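Local atomic coordinates of flap endonuclease 1 (Methanocaldococcus jannaschii, PDB entry 1A76), a protein that cuts 5'-flap structures and digests DNA in the 5'-3' direction during DNA replication and repair, using magnesium ions as cofactor. Residues A[8-13]-A[200-205]; A[14-19]-A[71-76]; A[56-61]-A[132-137]; A[139-144]-A[280-285]. One frame throughout, in Å; residues are numbered along the deposited sequence.

Interaction 1 of 4, residues A[8-13]-A[200-205]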
# COMPACT_ATOMS: atom_id res chain seq x y z
N PHE A 8 -4.31 19.92 -3.13
CA PHE A 8 -5.70 20.27 -3.42
C PHE A 8 -6.80 19.79 -2.50
O PHE A 8 -7.94 20.18 -2.66
CB PHE A 8 -6.00 19.85 -4.85
CG PHE A 8 -4.96 20.30 -5.82
CD1 PHE A 8 -4.94 21.62 -6.27
CD2 PHE A 8 -3.97 19.42 -6.26
CE1 PHE A 8 -3.94 22.07 -7.13
CE2 PHE A 8 -2.97 19.86 -7.12
CZ PHE A 8 -2.96 21.19 -7.55
N ILE A 9 -6.47 18.95 -1.53
CA ILE A 9 -7.51 18.48 -0.64
C ILE A 9 -7.22 18.82 0.81
O ILE A 9 -6.06 18.96 1.20
CB ILE A 9 -7.71 16.95 -0.78
CG1 ILE A 9 -6.44 16.22 -0.36
CG2 ILE A 9 -8.04 16.61 -2.23
CD1 ILE A 9 -6.52 14.72 -0.54
N PRO A 10 -8.28 19.00 1.62
CA PRO A 10 -8.07 19.31 3.03
C PRO A 10 -7.42 18.14 3.77
O PRO A 10 -7.70 16.98 3.47
CB PRO A 10 -9.47 19.63 3.56
CG PRO A 10 -10.42 18.99 2.58
CD PRO A 10 -9.71 18.98 1.25
N LYS A 11 -6.53 18.45 4.70
CA LYS A 11 -5.86 17.43 5.49
C LYS A 11 -5.33 18.10 6.73
O LYS A 11 -5.21 19.32 6.76
CB LYS A 11 -4.73 16.78 4.70
CG LYS A 11 -3.54 17.69 4.49
CD LYS A 11 -3.42 18.10 3.04
CE LYS A 11 -2.47 17.20 2.29
NZ LYS A 11 -3.05 15.84 2.20
N ASN A 12 -5.02 17.32 7.75
CA ASN A 12 -4.51 17.90 8.98
C ASN A 12 -3.42 17.06 9.62
O ASN A 12 -3.45 15.83 9.60
CB ASN A 12 -5.65 18.11 9.98
CG ASN A 12 -6.73 19.05 9.46
OD1 ASN A 12 -6.56 20.27 9.47
ND2 ASN A 12 -7.83 18.48 8.99
N ILE A 13 -2.46 17.75 10.21
CA ILE A 13 -1.37 17.09 10.92
C ILE A 13 -2.01 16.52 12.18
O ILE A 13 -2.87 17.16 12.79
CB ILE A 13 -0.24 18.10 11.31
CG1 ILE A 13 0.70 18.35 10.12
CG2 ILE A 13 0.56 17.56 12.52
CD1 ILE A 13 1.54 19.67 10.23
N LEU A 200 -12.13 11.58 4.35
CA LEU A 200 -12.89 11.65 3.10
C LEU A 200 -14.12 12.57 3.18
O LEU A 200 -14.36 13.38 2.29
CB LEU A 200 -13.31 10.25 2.65
CG LEU A 200 -14.02 10.08 1.29
CD1 LEU A 200 -13.12 10.53 0.13
CD2 LEU A 200 -14.42 8.61 1.10
N ASN A 201 -14.90 12.44 4.26
CA ASN A 201 -16.07 13.27 4.44
C ASN A 201 -15.69 14.74 4.40
O ASN A 201 -16.39 15.55 3.80
CB ASN A 201 -16.77 12.97 5.76
CG ASN A 201 -18.18 13.54 5.81
OD1 ASN A 201 -19.03 13.18 5.00
ND2 ASN A 201 -18.42 14.44 6.76
N GLU A 202 -14.58 15.09 5.04
CA GLU A 202 -14.13 16.47 5.04
C GLU A 202 -13.74 16.94 3.64
O GLU A 202 -14.08 18.06 3.24
CB GLU A 202 -12.95 16.65 5.99
CG GLU A 202 -12.00 17.78 5.60
CD GLU A 202 -11.10 18.20 6.73
OE1 GLU A 202 -10.28 17.37 7.18
OE2 GLU A 202 -11.20 19.36 7.19
N VAL A 203 -13.02 16.09 2.90
CA VAL A 203 -12.60 16.42 1.55
C VAL A 203 -13.82 16.75 0.69
O VAL A 203 -13.89 17.79 0.05
CB VAL A 203 -11.85 15.22 0.87
CG1 VAL A 203 -11.53 15.57 -0.59
CG2 VAL A 203 -10.55 14.92 1.60
N LEU A 204 -14.80 15.85 0.70
CA LEU A 204 -16.02 16.03 -0.10
C LEU A 204 -16.85 17.26 0.27
O LEU A 204 -17.31 17.98 -0.62
CB LEU A 204 -16.87 14.76 -0.02
CG LEU A 204 -16.10 13.46 -0.27
CD1 LEU A 204 -17.05 12.28 -0.39
CD2 LEU A 204 -15.28 13.63 -1.56
N GLU A 205 -17.05 17.50 1.57
CA GLU A 205 -17.83 18.64 2.02
C GLU A 205 -17.14 19.97 1.70
O GLU A 205 -17.77 20.92 1.24
CB GLU A 205 -18.10 18.55 3.53
CG GLU A 205 -18.99 17.36 3.95
CD GLU A 205 -20.47 17.55 3.67
OE1 GLU A 205 -20.85 18.51 2.97
OE2 GLU A 205 -21.27 16.72 4.15
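Ile-9 meets Val-203 methyl to methyl, its CG2 lying 4.0 Å from Val-203 CG1, and so begins a line of contacts along one side of helix 200-207. The first torsion of Ile-9 (chi1 63°) sets CG1 between the backbone N and the carbonyl carbon and leaves CG2 beside the N, where the valine branch reaches it. Pro-10 follows with the closest backbone approach. Pro-10 CG sits 3.5 Å from Val-203 CA and 3.6 Å from Glu-202 CG, so the proline rests on the helix backbone while the glutamate chain runs counter to the ring. Lys-11 points away from the helix; its NZ forms a salt bridge with Glu-196 and a hydrogen bond with Tyr-174 OH. At Asn-12, on the short edge strand 12-13, the amide ND2 comes to 3.2 Å from Glu-202 OE1, with amide and carboxylate planes 30° apart. Cut back to an alanine, Glu-202 is likely to leave the CB-CG side of the Pro-10 ring uncovered and the Asn-12 amide without its carboxylate neighbour. The contact joins the N-domain to the I-domain beside the sheet, and Ile-9 also touches Tyr-174 and Leu-177. Its chemistry is graded: hydrocarbon packing at the buried Ile-9 and Val-203 gives way to polar groups at the exposed Asn-12, consistent with an apolar seam that has a hydrophilic outer border.

Interaction 2 of 4, residues A[14-19]-A[71-76]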
# COMPACT_ATOMS: atom_id res chain seq x y z
N ILE A 14 -1.64 15.30 12.54
CA ILE A 14 -2.16 14.69 13.75
C ILE A 14 -0.97 14.18 14.57
O ILE A 14 -0.00 13.67 14.01
CB ILE A 14 -3.14 13.50 13.44
CG1 ILE A 14 -3.82 13.04 14.73
CG2 ILE A 14 -2.39 12.34 12.77
CD1 ILE A 14 -5.05 12.16 14.53
N SER A 15 -1.02 14.33 15.89
CA SER A 15 0.10 13.85 16.69
C SER A 15 0.02 12.33 16.88
O SER A 15 -1.05 11.73 16.72
CB SER A 15 0.12 14.53 18.06
OG SER A 15 -1.05 14.18 18.78
N PHE A 16 1.14 11.71 17.21
CA PHE A 16 1.16 10.27 17.45
C PHE A 16 0.26 9.96 18.64
O PHE A 16 -0.36 8.90 18.72
CB PHE A 16 2.60 9.81 17.75
CG PHE A 16 2.89 8.39 17.36
CD1 PHE A 16 2.27 7.80 16.27
CD2 PHE A 16 3.79 7.64 18.10
CE1 PHE A 16 2.54 6.48 15.92
CE2 PHE A 16 4.08 6.32 17.76
CZ PHE A 16 3.46 5.74 16.67
N GLU A 17 0.17 10.90 19.57
CA GLU A 17 -0.65 10.72 20.76
C GLU A 17 -2.14 10.58 20.44
O GLU A 17 -2.82 9.72 21.00
CB GLU A 17 -0.46 11.89 21.73
CG GLU A 17 -1.32 11.80 22.99
CD GLU A 17 -2.48 12.78 22.99
OE1 GLU A 17 -2.24 13.99 23.25
OE2 GLU A 17 -3.63 12.36 22.72
N ASP A 18 -2.64 11.43 19.56
CA ASP A 18 -4.05 11.39 19.21
C ASP A 18 -4.38 10.19 18.32
O ASP A 18 -5.53 9.99 17.93
CB ASP A 18 -4.47 12.70 18.53
CG ASP A 18 -4.51 13.88 19.50
OD1 ASP A 18 -4.41 13.66 20.73
OD2 ASP A 18 -4.63 15.04 19.05
N LEU A 19 -3.37 9.40 18.00
CA LEU A 19 -3.54 8.21 17.18
C LEU A 19 -3.56 6.99 18.11
O LEU A 19 -3.81 5.86 17.69
CB LEU A 19 -2.36 8.11 16.21
CG LEU A 19 -2.51 8.16 14.69
CD1 LEU A 19 -3.85 8.71 14.30
CD2 LEU A 19 -1.36 8.97 14.10
N ASN A 71 2.63 2.55 20.96
CA ASN A 71 1.71 3.68 21.08
C ASN A 71 0.26 3.24 20.97
O ASN A 71 -0.60 4.01 20.55
CB ASN A 71 2.00 4.72 20.00
CG ASN A 71 1.97 6.13 20.54
OD1 ASN A 71 2.99 6.82 20.55
ND2 ASN A 71 0.80 6.56 21.01
N ASP A 72 0.00 1.99 21.35
CA ASP A 72 -1.34 1.42 21.30
C ASP A 72 -2.02 1.51 19.93
O ASP A 72 -3.25 1.59 19.84
CB ASP A 72 -2.23 2.06 22.37
CG ASP A 72 -3.46 1.22 22.67
OD1 ASP A 72 -3.49 0.05 22.24
OD2 ASP A 72 -4.40 1.72 23.31
N ILE A 73 -1.23 1.49 18.86
CA ILE A 73 -1.80 1.50 17.51
C ILE A 73 -1.70 0.05 17.07
O ILE A 73 -0.59 -0.47 16.89
CB ILE A 73 -1.01 2.36 16.52
CG1 ILE A 73 -1.27 3.84 16.80
CG2 ILE A 73 -1.44 2.02 15.09
CD1 ILE A 73 -0.13 4.75 16.39
N THR A 74 -2.85 -0.59 16.92
CA THR A 74 -2.89 -1.99 16.50
C THR A 74 -3.03 -2.09 14.99
O THR A 74 -4.08 -1.77 14.43
CB THR A 74 -4.06 -2.72 17.18
OG1 THR A 74 -3.83 -2.76 18.59
CG2 THR A 74 -4.18 -4.14 16.66
N PRO A 75 -1.96 -2.54 14.31
CA PRO A 75 -2.03 -2.66 12.86
C PRO A 75 -2.32 -4.06 12.32
O PRO A 75 -2.05 -5.08 12.97
CB PRO A 75 -0.65 -2.18 12.42
CG PRO A 75 0.26 -2.70 13.55
CD PRO A 75 -0.62 -2.88 14.80
N ILE A 76 -2.89 -4.08 11.13
CA ILE A 76 -3.15 -5.32 10.44
C ILE A 76 -2.57 -5.02 9.07
O ILE A 76 -2.90 -4.00 8.45
CB ILE A 76 -4.67 -5.66 10.35
CG1 ILE A 76 -4.85 -6.92 9.51
CG2 ILE A 76 -5.45 -4.48 9.76
CD1 ILE A 76 -5.94 -7.85 10.00
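Asn-71 lies against the Phe-16 ring where helix 56-70 has ended in a Schellman motif and the chain turns into strand 74-79 of the PIN-like nuclease sheet. CB of Asn-71 is 3.5 Å from Phe-16 CE2; the exact placing of the amide beyond it is doubtful. The chi1 of Phe-16, -152°, carries CG away from its own backbone N and brings the ring toward Asn-71 and Ile-73. Asp-72, with its positive phi, is the C-prime residue of the motif; its carboxylate forms a salt bridge with Lys-20. Ile-73 then points back at the loop 14-19. Ile-73 CD1 touches the Phe-16 ring obliquely and also lies 4.0 Å from Leu-19 CB. From Thr-74 on, the strand leaves the loop behind and pairs with strand 23-27, against which Ile-73 also packs through Val-24. The facing loop has order of its own: Ser-15 OG accepts from Asp-18 N in an ST motif, and Leu-19 N bonds back to Phe-16 O. The Phe-16 ring also stacks with His-67 of helix 56-70. Beside Leu-19, Ile-73 CG1 lies 3.4 Å from the backbone O of that leucine.

Interaction 3 of 4, residues A[56-61]-A[132-137]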
# COMPACT_ATOMS: atom_id res chain seq x y z
N SER A 56 16.33 -3.96 3.97
CA SER A 56 15.60 -2.71 4.20
C SER A 56 14.14 -2.93 4.63
O SER A 56 13.68 -2.31 5.60
CB SER A 56 15.64 -1.87 2.91
OG SER A 56 16.71 -0.95 2.96
N ALA A 57 13.43 -3.79 3.91
CA ALA A 57 12.01 -4.07 4.21
C ALA A 57 11.78 -4.78 5.55
O ALA A 57 10.84 -4.46 6.28
CB ALA A 57 11.41 -4.89 3.10
N TYR A 58 12.63 -5.76 5.85
CA TYR A 58 12.49 -6.50 7.10
C TYR A 58 12.69 -5.55 8.30
O TYR A 58 12.01 -5.67 9.33
CB TYR A 58 13.52 -7.65 7.14
CG TYR A 58 13.60 -8.48 5.86
CD1 TYR A 58 12.48 -8.66 5.05
CD2 TYR A 58 14.80 -9.08 5.47
CE1 TYR A 58 12.55 -9.40 3.88
CE2 TYR A 58 14.88 -9.83 4.29
CZ TYR A 58 13.74 -9.99 3.50
OH TYR A 58 13.81 -10.68 2.32
N ASN A 59 13.62 -4.60 8.16
CA ASN A 59 13.91 -3.62 9.20
C ASN A 59 12.67 -2.75 9.49
O ASN A 59 12.31 -2.53 10.64
CB ASN A 59 15.11 -2.74 8.77
CG ASN A 59 15.48 -1.68 9.79
OD1 ASN A 59 14.73 -0.72 10.01
ND2 ASN A 59 16.65 -1.83 10.41
N GLY A 60 12.02 -2.25 8.45
CA GLY A 60 10.85 -1.42 8.66
C GLY A 60 9.67 -2.22 9.21
O GLY A 60 8.96 -1.74 10.09
N VAL A 61 9.47 -3.43 8.70
CA VAL A 61 8.37 -4.27 9.15
C VAL A 61 8.46 -4.52 10.66
O VAL A 61 7.49 -4.35 11.41
CB VAL A 61 8.40 -5.63 8.40
CG1 VAL A 61 7.42 -6.61 9.03
CG2 VAL A 61 8.06 -5.40 6.94
N VAL A 132 8.79 -10.17 -0.40
CA VAL A 132 7.43 -9.93 0.07
C VAL A 132 6.98 -11.13 0.90
O VAL A 132 6.35 -10.98 1.94
CB VAL A 132 6.44 -9.76 -1.12
CG1 VAL A 132 5.01 -9.64 -0.59
CG2 VAL A 132 6.82 -8.53 -1.95
N GLU A 133 7.29 -12.33 0.43
CA GLU A 133 6.91 -13.53 1.16
C GLU A 133 7.65 -13.57 2.51
O GLU A 133 7.08 -13.97 3.52
CB GLU A 133 7.22 -14.78 0.33
CG GLU A 133 6.16 -15.16 -0.75
CD GLU A 133 5.23 -14.01 -1.17
OE1 GLU A 133 4.19 -13.80 -0.50
OE2 GLU A 133 5.51 -13.34 -2.19
N ASN A 134 8.91 -13.15 2.52
CA ASN A 134 9.75 -13.10 3.72
C ASN A 134 9.18 -12.11 4.75
O ASN A 134 9.28 -12.32 5.96
CB ASN A 134 11.18 -12.69 3.36
CG ASN A 134 12.04 -13.86 2.89
OD1 ASN A 134 13.16 -13.67 2.40
ND2 ASN A 134 11.53 -15.07 3.05
N CYS A 135 8.58 -11.03 4.26
CA CYS A 135 7.99 -10.02 5.13
C CYS A 135 6.75 -10.60 5.81
O CYS A 135 6.49 -10.35 6.98
CB CYS A 135 7.61 -8.79 4.31
SG CYS A 135 9.03 -7.74 3.92
N LYS A 136 5.98 -11.39 5.07
CA LYS A 136 4.78 -12.01 5.61
C LYS A 136 5.19 -13.02 6.68
O LYS A 136 4.55 -13.13 7.71
CB LYS A 136 4.00 -12.73 4.50
CG LYS A 136 3.46 -11.81 3.43
CD LYS A 136 2.81 -12.63 2.32
CE LYS A 136 1.86 -11.81 1.47
NZ LYS A 136 1.48 -12.54 0.21
N TYR A 137 6.27 -13.76 6.41
CA TYR A 137 6.77 -14.76 7.36
C TYR A 137 7.19 -14.06 8.65
O TYR A 137 6.89 -14.53 9.75
CB TYR A 137 7.97 -15.50 6.76
CG TYR A 137 8.70 -16.41 7.74
CD1 TYR A 137 8.03 -17.45 8.39
CD2 TYR A 137 10.07 -16.26 7.98
CE1 TYR A 137 8.70 -18.31 9.27
CE2 TYR A 137 10.76 -17.13 8.86
CZ TYR A 137 10.06 -18.15 9.49
OH TYR A 137 10.71 -19.01 10.35
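The Tyr-58 ring turns its edge to Cys-135: SG lies close to the ring plane, 4.9 Å from the ring centroid. Its nearest ring atom is Tyr-58 CD1, 3.7 Å from Cys-135 SG. This is a sulfur-aromatic contact at the ring's rim. The cysteine's chi1 of -77° places SG opposite its own carbonyl carbon and beside the N, from where it also meets Ala-57 CB at 3.8 Å and Val-61 CG2 at 3.9 Å. One sulfur thus touches three side chains spaced along helix 56-70. That helix and helix 129-142 run side by side in nearly the same direction, their local axes 9.8 Å apart and crossing at -26°, which joins the N-domain to the I-domain. Farther along the ring, Asn-134 approaches obliquely, its amide plane turned 66° from the aromatic one; CB lies 3.6 Å from Tyr-58 CE1, while OD1 is 3.1 Å from Tyr-58 OH. With the ring of Tyr-58 gone, as in an alanine here, Cys-135 SG is likely to lose its aromatic neighbour and a gap to open beside Asn-134 CB. Phe-289 meets the same tyrosine edge-to-face, and Met-131 touches both Ala-57 and Tyr-58.

Interaction 4 of 4, residues A[139-144]-A[280-285]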
# COMPACT_ATOMS: atom_id res chain seq x y z
N LEU A 139 6.11 -11.28 9.82
CA LEU A 139 4.93 -10.80 10.54
C LEU A 139 4.30 -11.95 11.31
O LEU A 139 3.83 -11.77 12.43
CB LEU A 139 3.92 -10.22 9.56
CG LEU A 139 4.28 -8.83 9.01
CD1 LEU A 139 3.31 -8.48 7.89
CD2 LEU A 139 4.21 -7.79 10.13
N SER A 140 4.29 -13.14 10.71
CA SER A 140 3.73 -14.31 11.37
C SER A 140 4.54 -14.62 12.62
O SER A 140 3.99 -14.96 13.67
CB SER A 140 3.76 -15.51 10.43
OG SER A 140 5.06 -16.07 10.42
N LEU A 141 5.85 -14.53 12.50
CA LEU A 141 6.73 -14.79 13.63
C LEU A 141 6.46 -13.75 14.70
O LEU A 141 6.53 -14.04 15.90
CB LEU A 141 8.20 -14.72 13.19
CG LEU A 141 8.67 -15.90 12.33
CD1 LEU A 141 10.12 -15.69 11.94
CD2 LEU A 141 8.47 -17.20 13.11
N MET A 142 6.15 -12.53 14.27
CA MET A 142 5.88 -11.44 15.19
C MET A 142 4.49 -11.50 15.81
O MET A 142 4.18 -10.73 16.72
CB MET A 142 6.07 -10.10 14.49
CG MET A 142 7.50 -9.80 14.09
SD MET A 142 7.54 -8.29 13.11
CE MET A 142 6.96 -7.09 14.29
N GLY A 143 3.66 -12.41 15.32
CA GLY A 143 2.30 -12.57 15.82
C GLY A 143 1.38 -11.48 15.33
O GLY A 143 0.29 -11.27 15.90
N ILE A 144 1.83 -10.77 14.30
CA ILE A 144 1.08 -9.66 13.71
C ILE A 144 0.26 -10.17 12.53
O ILE A 144 0.81 -10.72 11.57
CB ILE A 144 2.02 -8.54 13.19
CG1 ILE A 144 3.04 -8.13 14.27
CG2 ILE A 144 1.18 -7.35 12.71
CD1 ILE A 144 2.42 -7.69 15.60
N LEU A 280 1.24 -14.10 20.47
CA LEU A 280 2.55 -13.87 21.08
C LEU A 280 3.66 -14.14 20.06
O LEU A 280 3.56 -15.07 19.26
CB LEU A 280 2.71 -14.76 22.31
CG LEU A 280 1.75 -14.33 23.41
CD1 LEU A 280 1.71 -15.37 24.53
CD2 LEU A 280 2.17 -12.97 23.95
N PRO A 281 4.72 -13.32 20.07
CA PRO A 281 5.83 -13.50 19.13
C PRO A 281 6.76 -14.68 19.42
O PRO A 281 7.05 -14.99 20.58
CB PRO A 281 6.59 -12.17 19.21
CG PRO A 281 6.28 -11.64 20.58
CD PRO A 281 4.93 -12.17 20.97
N ASP A 282 7.23 -15.32 18.35
CA ASP A 282 8.16 -16.44 18.46
C ASP A 282 9.53 -15.78 18.53
O ASP A 282 10.16 -15.53 17.49
CB ASP A 282 8.04 -17.36 17.23
CG ASP A 282 9.13 -18.42 17.16
OD1 ASP A 282 9.99 -18.48 18.08
OD2 ASP A 282 9.14 -19.20 16.17
N LYS A 283 9.96 -15.46 19.75
CA LYS A 283 11.23 -14.79 19.99
C LYS A 283 12.42 -15.45 19.31
O LYS A 283 13.25 -14.77 18.72
CB LYS A 283 11.49 -14.69 21.49
CG LYS A 283 10.49 -13.82 22.26
CD LYS A 283 10.93 -13.61 23.71
CE LYS A 283 10.19 -12.44 24.35
NZ LYS A 283 10.45 -12.34 25.82
N GLU A 284 12.51 -16.77 19.41
CA GLU A 284 13.61 -17.54 18.83
C GLU A 284 13.66 -17.47 17.31
O GLU A 284 14.72 -17.28 16.71
CB GLU A 284 13.51 -19.01 19.26
CG GLU A 284 13.78 -19.26 20.75
CD GLU A 284 12.66 -18.76 21.63
OE1 GLU A 284 11.48 -18.97 21.26
OE2 GLU A 284 12.94 -18.15 22.68
N GLY A 285 12.50 -17.64 16.69
CA GLY A 285 12.41 -17.59 15.24
C GLY A 285 12.76 -16.22 14.70
O GLY A 285 13.36 -16.11 13.63
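Leu-141 lies alongside Asp-282, the two side chains extending together, with CD2 of the leucine 3.7 Å from OD2 of the aspartate. The other branch reaches the first turn of helix 283-292, where Leu-141 CD1 is 3.7 Å from Gly-285 O. A chi1 of -73° puts CG beside the backbone N of Leu-141, opposite its carbonyl carbon, and turns the two methyls toward 282-285. The carbonyl itself is the polar centre of the contact. Leu-141 O accepts from Asp-282 N at 2.9 Å, with an N-H...O angle of 165°, and Pro-281 CA adds a CH...O contact at 3.3 Å to the same oxygen. A carbonyl in the last turn of one helix is therefore answered by the residue that starts another. Asp-282 is the N-cap of helix 283-292: its OD1 accepts from Gly-285 N at 3.0 Å, the donor standing well above the carboxylate plane, 64° out of it. Gly-143, in a Schellman motif with positive phi, ends helix 129-142, its CA 4.4 Å from Leu-280 O. Gly-285, without a side chain, meets Leu-141 CD1 through its backbone. Pro-281 CB rests 3.8 Å from Met-142 O. The contact thus links the end of helix 129-142 to the start of helix 283-292. Pro-281 also packs on Leu-308 and Tyr-309 of helix 298-315, Ile-286 touches Leu-141, Met-142 and Pro-281, and Leu-139 and Ile-144 lean on helix 56-70 and strand 74-79.

From the N terminus, residues 8-13 open interaction 1, which closes only at 200-205, a loop holding interactions 2 and 3 whole. Segment 14-19 adjoins 8-13 and closes interaction 2 at 71-76; both contacts reach the same sheet. Interaction 3 starts at 56-61, before that closure, and ends at 132-137, so interactions 2 and 3 cross. Interaction 4 opens at 139-144 after both have closed, and crosses interaction 1 by ending at 280-285. Helix 129-142 serves interactions 3 and 4, which touch through Val-61 and Leu-139, while Pro-75 and Ile-144 join interactions 2 and 4. Together they tie the sheet's edge and core helices to the C-terminal helices.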